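Local coordinates for SnoaL-like domain-containing protein (Novosphingobium aromaticivorans, PDB 2RFR) that is of unknown function but adopts the NTF2-like, cystatin-like fold of the SnoaL-like family, at residues A66-G70 with Q71-A75; R74-M77 with A78-C81. All coordinates share one frame; numbering follows the deposited sequence.

Contact 1 (A66-G70 with Q71-A75); sequences ALIDG and QTHRA
I68, D69, H73 and R74 meet where two successive helices of this NTF2-like fold, 61-69 and 71-79, join through G70, the N-cap residue of the second. R74 spans the junction. Its CG stands beside its own backbone N (chi1 -65°), and a bend about the CB-CG bond (chi2 -79°) brings the guanidinium back across I68 at about a right angle. There NE donates to I68 O at 2.9 Å, a bent bond reached from outside the guanidinium plane, while NH2 makes a salt bridge to D69 OD1, its hydrogen bond weak, the carboxylate plane turned 28° from the guanidinium. NH2 also bonds to G35 O. An alanine here is likely to leave I68 O without this donor and the D69 carboxylate without its counter-charge. H73 lies alongside I68, and CD1 of the branched isoleucine sits over the centre of the imidazole face, a CH-pi contact 4.0 Å from the centroid; H73 NE2 bonds to A32 O on helix 5-33, which I68 also touches. G70 caps the helix start, and its O takes R74 N at 2.9 Å. A water donates to L67 O and accepts from H73 N, at 3.0 Å from that nitrogen.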
ATOM      1  N   ALA A  66       8.080  23.679  -7.814  1.00 10.66           N
ATOM      2  CA  ALA A  66       7.221  24.836  -7.722  1.00 11.16           C
ATOM      3  C   ALA A  66       5.773  24.410  -7.440  1.00 11.27           C
ATOM      4  O   ALA A  66       5.032  25.183  -6.813  1.00 12.84           O
ATOM      5  CB  ALA A  66       7.288  25.663  -8.990  1.00 12.96           C
ATOM      6  N   LEU A  67       5.315  23.196  -7.799  1.00 10.73           N
ATOM      7  CA  LEU A  67       3.995  22.713  -7.446  1.00 10.59           C
ATOM      8  C   LEU A  67       3.903  22.639  -5.911  1.00 11.05           C
ATOM      9  O   LEU A  67       2.906  23.021  -5.334  1.00 13.10           O
ATOM     10  CB  LEU A  67       3.713  21.333  -8.040  1.00 12.00           C
ATOM     11  CG  LEU A  67       3.693  21.185  -9.529  1.00 14.35           C
ATOM     12  CD1 LEU A  67       3.572  19.703  -9.941  1.00 18.02           C
ATOM     13  CD2 LEU A  67       2.556  21.995 -10.062  1.00 17.78           C
ATOM     14  N   ILE A  68       4.943  22.136  -5.237  1.00  9.13           N
ATOM     15  CA  ILE A  68       4.914  21.943  -3.763  1.00  9.45           C
ATOM     16  C   ILE A  68       5.100  23.249  -3.027  1.00  9.35           C
ATOM     17  O   ILE A  68       4.535  23.478  -1.983  1.00 10.24           O
ATOM     18  CB  ILE A  68       5.983  20.902  -3.426  1.00  9.70           C
ATOM     19  CG1 ILE A  68       5.764  19.570  -4.182  1.00 10.62           C
ATOM     20  CG2 ILE A  68       6.039  20.644  -1.911  1.00  9.61           C
ATOM     21  CD1 ILE A  68       4.363  18.970  -4.022  1.00 11.93           C
ATOM     22  N   ASP A  69       5.894  24.135  -3.605  1.00 10.07           N
ATOM     23  CA  ASP A  69       6.060  25.468  -3.057  1.00 10.22           C
ATOM     24  C   ASP A  69       4.929  26.427  -3.365  1.00 11.11           C
ATOM     25  O   ASP A  69       4.864  27.532  -2.794  1.00 12.35           O
ATOM     26  CB  ASP A  69       7.353  26.051  -3.556  1.00 11.38           C
ATOM     27  CG  ASP A  69       8.605  25.398  -2.955  1.00 13.86           C
ATOM     28  OD1 ASP A  69       8.505  24.875  -1.827  1.00 12.99           O
ATOM     29  OD2 ASP A  69       9.709  25.477  -3.572  1.00 15.68           O
ATOM     30  N   GLY A  70       4.015  26.010  -4.231  1.00 10.75           N
ATOM     31  CA  GLY A  70       2.949  26.848  -4.704  1.00 11.45           C
ATOM     32  C   GLY A  70       1.888  27.125  -3.698  1.00 11.25           C
ATOM     33  O   GLY A  70       1.684  26.392  -2.716  1.00 11.87           O
ATOM     34  N   GLN A  71       1.197  28.250  -3.881  0.60 13.62           N
ATOM     35  CA  GLN A  71       0.120  28.692  -3.001  0.60 16.83           C
ATOM     36  C   GLN A  71      -0.851  27.615  -2.629  0.60 14.49           C
ATOM     37  O   GLN A  71      -1.197  27.394  -1.459  0.60 14.86           O
ATOM     38  CB  GLN A  71      -0.745  29.746  -3.699  0.60 18.94           C
ATOM     39  CG  GLN A  71      -0.284  31.118  -3.563  0.60 20.00           C
ATOM     40  CD  GLN A  71      -0.963  32.041  -4.588  0.60 20.29           C
ATOM     41  OE1 GLN A  71      -0.448  33.149  -4.813  0.60 35.81           O
ATOM     42  NE2 GLN A  71      -2.180  31.616  -5.173  0.60 14.39           N
ATOM     43  N   THR A  72      -1.467  26.860  -3.908  0.63 12.21           N
ATOM     44  CA  THR A  72      -2.547  25.932  -3.712  0.63 12.26           C
ATOM     45  C   THR A  72      -2.076  24.793  -2.772  0.63 11.63           C
ATOM     46  O   THR A  72      -2.750  24.432  -1.802  0.63 12.43           O
ATOM     47  CB  THR A  72      -3.023  25.433  -5.070  0.63 14.13           C
ATOM     48  OG1 THR A  72      -3.457  26.560  -5.837  0.63 18.07           O
ATOM     49  CG2 THR A  72      -4.157  24.518  -4.943  0.63 15.28           C
ATOM     50  N   HIS A  73      -0.893  24.244  -3.012  1.00 11.31           N
ATOM     51  CA  HIS A  73      -0.422  23.113  -2.226  1.00 10.45           C
ATOM     52  C   HIS A  73      -0.160  23.558  -0.774  1.00  8.98           C
ATOM     53  O   HIS A  73      -0.478  22.838   0.172  1.00  9.86           O
ATOM     54  CB  HIS A  73       0.838  22.506  -2.833  1.00  9.91           C
ATOM     55  CG  HIS A  73       1.298  21.310  -2.087  1.00  8.80           C
ATOM     56  ND1 HIS A  73       0.620  20.112  -2.140  1.00 11.32           N
ATOM     57  CD2 HIS A  73       2.315  21.178  -1.218  1.00  8.06           C
ATOM     58  CE1 HIS A  73       1.258  19.281  -1.321  1.00  9.90           C
ATOM     59  NE2 HIS A  73       2.278  19.890  -0.744  1.00  8.85           N
ATOM     60  N   ARG A  74       0.435  24.735  -0.623  1.00 10.08           N
ATOM     61  CA  ARG A  74       0.711  25.225   0.737  1.00 10.38           C
ATOM     62  C   ARG A  74      -0.598  25.425   1.523  1.00 10.97           C
ATOM     63  O   ARG A  74      -0.644  25.183   2.724  1.00 10.85           O
ATOM     64  CB  ARG A  74       1.612  26.475   0.705  1.00 11.28           C
ATOM     65  CG  ARG A  74       2.974  26.117   0.155  1.00 10.50           C
ATOM     66  CD  ARG A  74       3.837  25.440   1.173  1.00 10.63           C
ATOM     67  NE  ARG A  74       4.999  24.824   0.499  1.00 10.88           N
ATOM     68  CZ  ARG A  74       6.011  24.250   1.148  1.00 11.89           C
ATOM     69  NH1 ARG A  74       6.023  24.173   2.459  1.00 11.44           N
ATOM     70  NH2 ARG A  74       6.985  23.735   0.460  1.00 11.61           N
ATOM     71  N   ALA A  75      -1.649  25.870   0.864  1.00 12.05           N
ATOM     72  CA  ALA A  75      -2.933  26.046   1.536  1.00 11.89           C
ATOM     73  C   ALA A  75      -3.515  24.699   1.924  1.00 10.62           C
ATOM     74  O   ALA A  75      -4.115  24.573   2.975  1.00 10.93           O
ATOM     75  CB  ALA A  75      -3.911  26.843   0.601  1.00 13.68           C
TER
HETATM   76  O   HOH W   1       0.623  24.424  -5.541  1.00 14.85           O

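Contact 2 (R74-M77 with A78-C81); sequences RALM and ADGC
L76 meets C81 where helix 71-79 gives way to strand 81-93. With CG anti to the backbone N (chi1 -166°), the leucine branch lies beside its own carbonyl, and in the conformer given here, one of two, CG rests 3.6 Å from C81 CB, with the sulfur close by. C81 carries SG between its backbone N and carbonyl carbon (chi1 64°), which tucks the sulfur back toward the last helical turn, 3.6 Å from L76 O. A small, apolar-leaning cysteine suits this buried place, and the leucine also packs on V105 and R107 of strand 96-109. The selenomethionine at M77 flanks the same sulfur more loosely, its CG 4.2 Å from C81 SG; its chain, bent about the CG-SE bond, packs on R149 of the second subunit.

D79 holds its carboxylate beside A75 O. A water donates to both A75 O, at 2.8 Å, and D79 OD1, while OD2 forms a salt bridge with R107. Alanine, a good helix former, suits A75 and A78, which are exposed.

The ordinary helical bonds from A78 N to R74 O and from D79 N to A75 O lead to the last turn, where G80 N donates to L76 O at 3.0 Å and weakly to M77 O. G80 then leaves the helix with positive phi (106°); at its backbone angles a CB would collide with the preceding carbonyl O, so glycine belongs here. Such a glycine-terminated helix running straight into a strand makes the helix-to-sheet transition of this NTF2-like fold.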
ATOM      1  N   ARG A  74       0.435  24.735  -0.623  1.00 10.08           N
ATOM      2  CA  ARG A  74       0.711  25.225   0.737  1.00 10.38           C
ATOM      3  C   ARG A  74      -0.598  25.425   1.523  1.00 10.97           C
ATOM      4  O   ARG A  74      -0.644  25.183   2.724  1.00 10.85           O
ATOM      5  CB  ARG A  74       1.612  26.475   0.705  1.00 11.28           C
ATOM      6  CG  ARG A  74       2.974  26.117   0.155  1.00 10.50           C
ATOM      7  CD  ARG A  74       3.837  25.440   1.173  1.00 10.63           C
ATOM      8  NE  ARG A  74       4.999  24.824   0.499  1.00 10.88           N
ATOM      9  CZ  ARG A  74       6.011  24.250   1.148  1.00 11.89           C
ATOM     10  NH1 ARG A  74       6.023  24.173   2.459  1.00 11.44           N
ATOM     11  NH2 ARG A  74       6.985  23.735   0.460  1.00 11.61           N
ATOM     12  N   ALA A  75      -1.649  25.870   0.864  1.00 12.05           N
ATOM     13  CA  ALA A  75      -2.933  26.046   1.536  1.00 11.89           C
ATOM     14  C   ALA A  75      -3.515  24.699   1.924  1.00 10.62           C
ATOM     15  O   ALA A  75      -4.115  24.573   2.975  1.00 10.93           O
ATOM     16  CB  ALA A  75      -3.911  26.843   0.601  1.00 13.68           C
ATOM     17  N   LEU A  76      -3.327  23.716   1.088  0.50 10.83           N
ATOM     18  CA  LEU A  76      -3.781  22.382   1.390  0.50  9.54           C
ATOM     19  C   LEU A  76      -3.040  21.794   2.610  0.50  8.90           C
ATOM     20  O   LEU A  76      -3.649  21.165   3.484  0.50  9.04           O
ATOM     21  CB  LEU A  76      -3.615  21.523   0.152  0.50 12.21           C
ATOM     22  CG  LEU A  76      -4.307  20.199   0.142  0.50 12.26           C
ATOM     23  CD1 LEU A  76      -5.801  20.344   0.303  0.50 15.78           C
ATOM     24  CD2 LEU A  76      -3.946  19.493  -1.163  0.50 14.41           C
HETATM   25  N   MSE A  77      -1.739  22.040   2.678  1.00  8.35           N
HETATM   26  CA  MSE A  77      -0.935  21.636   3.831  1.00  7.75           C
HETATM   27  C   MSE A  77      -1.437  22.328   5.095  1.00  8.35           C
HETATM   28  O   MSE A  77      -1.478  21.706   6.150  1.00  8.71           O
HETATM   29  CB  MSE A  77       0.538  21.968   3.623  1.00  8.34           C
HETATM   30  CG  MSE A  77       1.262  21.142   2.572  1.00  8.44           C
HETATM   31 SE   MSE A  77       3.047  21.786   2.206  0.75 13.46          SE
HETATM   32  CE  MSE A  77       3.787  21.601   4.005  1.00  9.52           C
ATOM     33  N   ALA A  78      -1.790  23.613   5.006  1.00  8.67           N
ATOM     34  CA  ALA A  78      -2.309  24.343   6.180  1.00  9.05           C
ATOM     35  C   ALA A  78      -3.659  23.806   6.632  1.00  8.36           C
ATOM     36  O   ALA A  78      -3.930  23.760   7.841  1.00  8.63           O
ATOM     37  CB  ALA A  78      -2.381  25.837   5.848  1.00 11.06           C
ATOM     38  N   ASP A  79      -4.508  23.395   5.705  1.00  7.87           N
ATOM     39  CA  ASP A  79      -5.747  22.732   6.068  1.00  7.83           C
ATOM     40  C   ASP A  79      -5.507  21.399   6.786  1.00  7.21           C
ATOM     41  O   ASP A  79      -6.252  21.023   7.697  1.00  7.48           O
ATOM     42  CB  ASP A  79      -6.614  22.403   4.787  1.00  8.46           C
ATOM     43  CG  ASP A  79      -7.210  23.562   4.096  1.00 10.88           C
ATOM     44  OD1 ASP A  79      -7.417  24.643   4.693  1.00 12.37           O
ATOM     45  OD2 ASP A  79      -7.586  23.353   2.909  1.00 11.24           O
ATOM     46  N   GLY A  80      -4.492  20.708   6.317  1.00  6.90           N
ATOM     47  CA  GLY A  80      -4.225  19.322   6.656  1.00  6.77           C
ATOM     48  C   GLY A  80      -4.565  18.427   5.504  1.00  6.06           C
ATOM     49  O   GLY A  80      -5.706  18.336   5.066  1.00  8.01           O
ATOM     50  N   CYS A  81      -3.535  17.762   4.980  1.00  6.87           N
ATOM     51  CA  CYS A  81      -3.720  16.891   3.838  1.00  7.72           C
ATOM     52  C   CYS A  81      -2.828  15.675   3.906  1.00  7.28           C
ATOM     53  O   CYS A  81      -1.747  15.711   4.487  1.00  8.14           O
ATOM     54  CB  CYS A  81      -3.480  17.652   2.548  1.00  7.87           C
ATOM     55  SG  CYS A  81      -1.821  18.291   2.256  1.00  8.98           S
TER
HETATM   56  O   HOH W   2      -5.341  26.933   3.972  1.00 25.96           O

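How the contacts relate
Contact 1 and contact 2 follow one another along the chain and overlap at R74 and A75, their centres about 9 Å apart on the same side of the chain's centre. Together they account for helix 71-79 from end to end: 66-75 joins it to helix 61-69 and lies against helices 5-33 and 37-41, whereas 74-81 delivers it into strand 81-93, an outermost strand of the mixed sheet within this chain. A glycine marks each end. The short helix thus connects helix 61-69 to the edge strand of the NTF2-like fold, and near its later end it also packs on the second subunit.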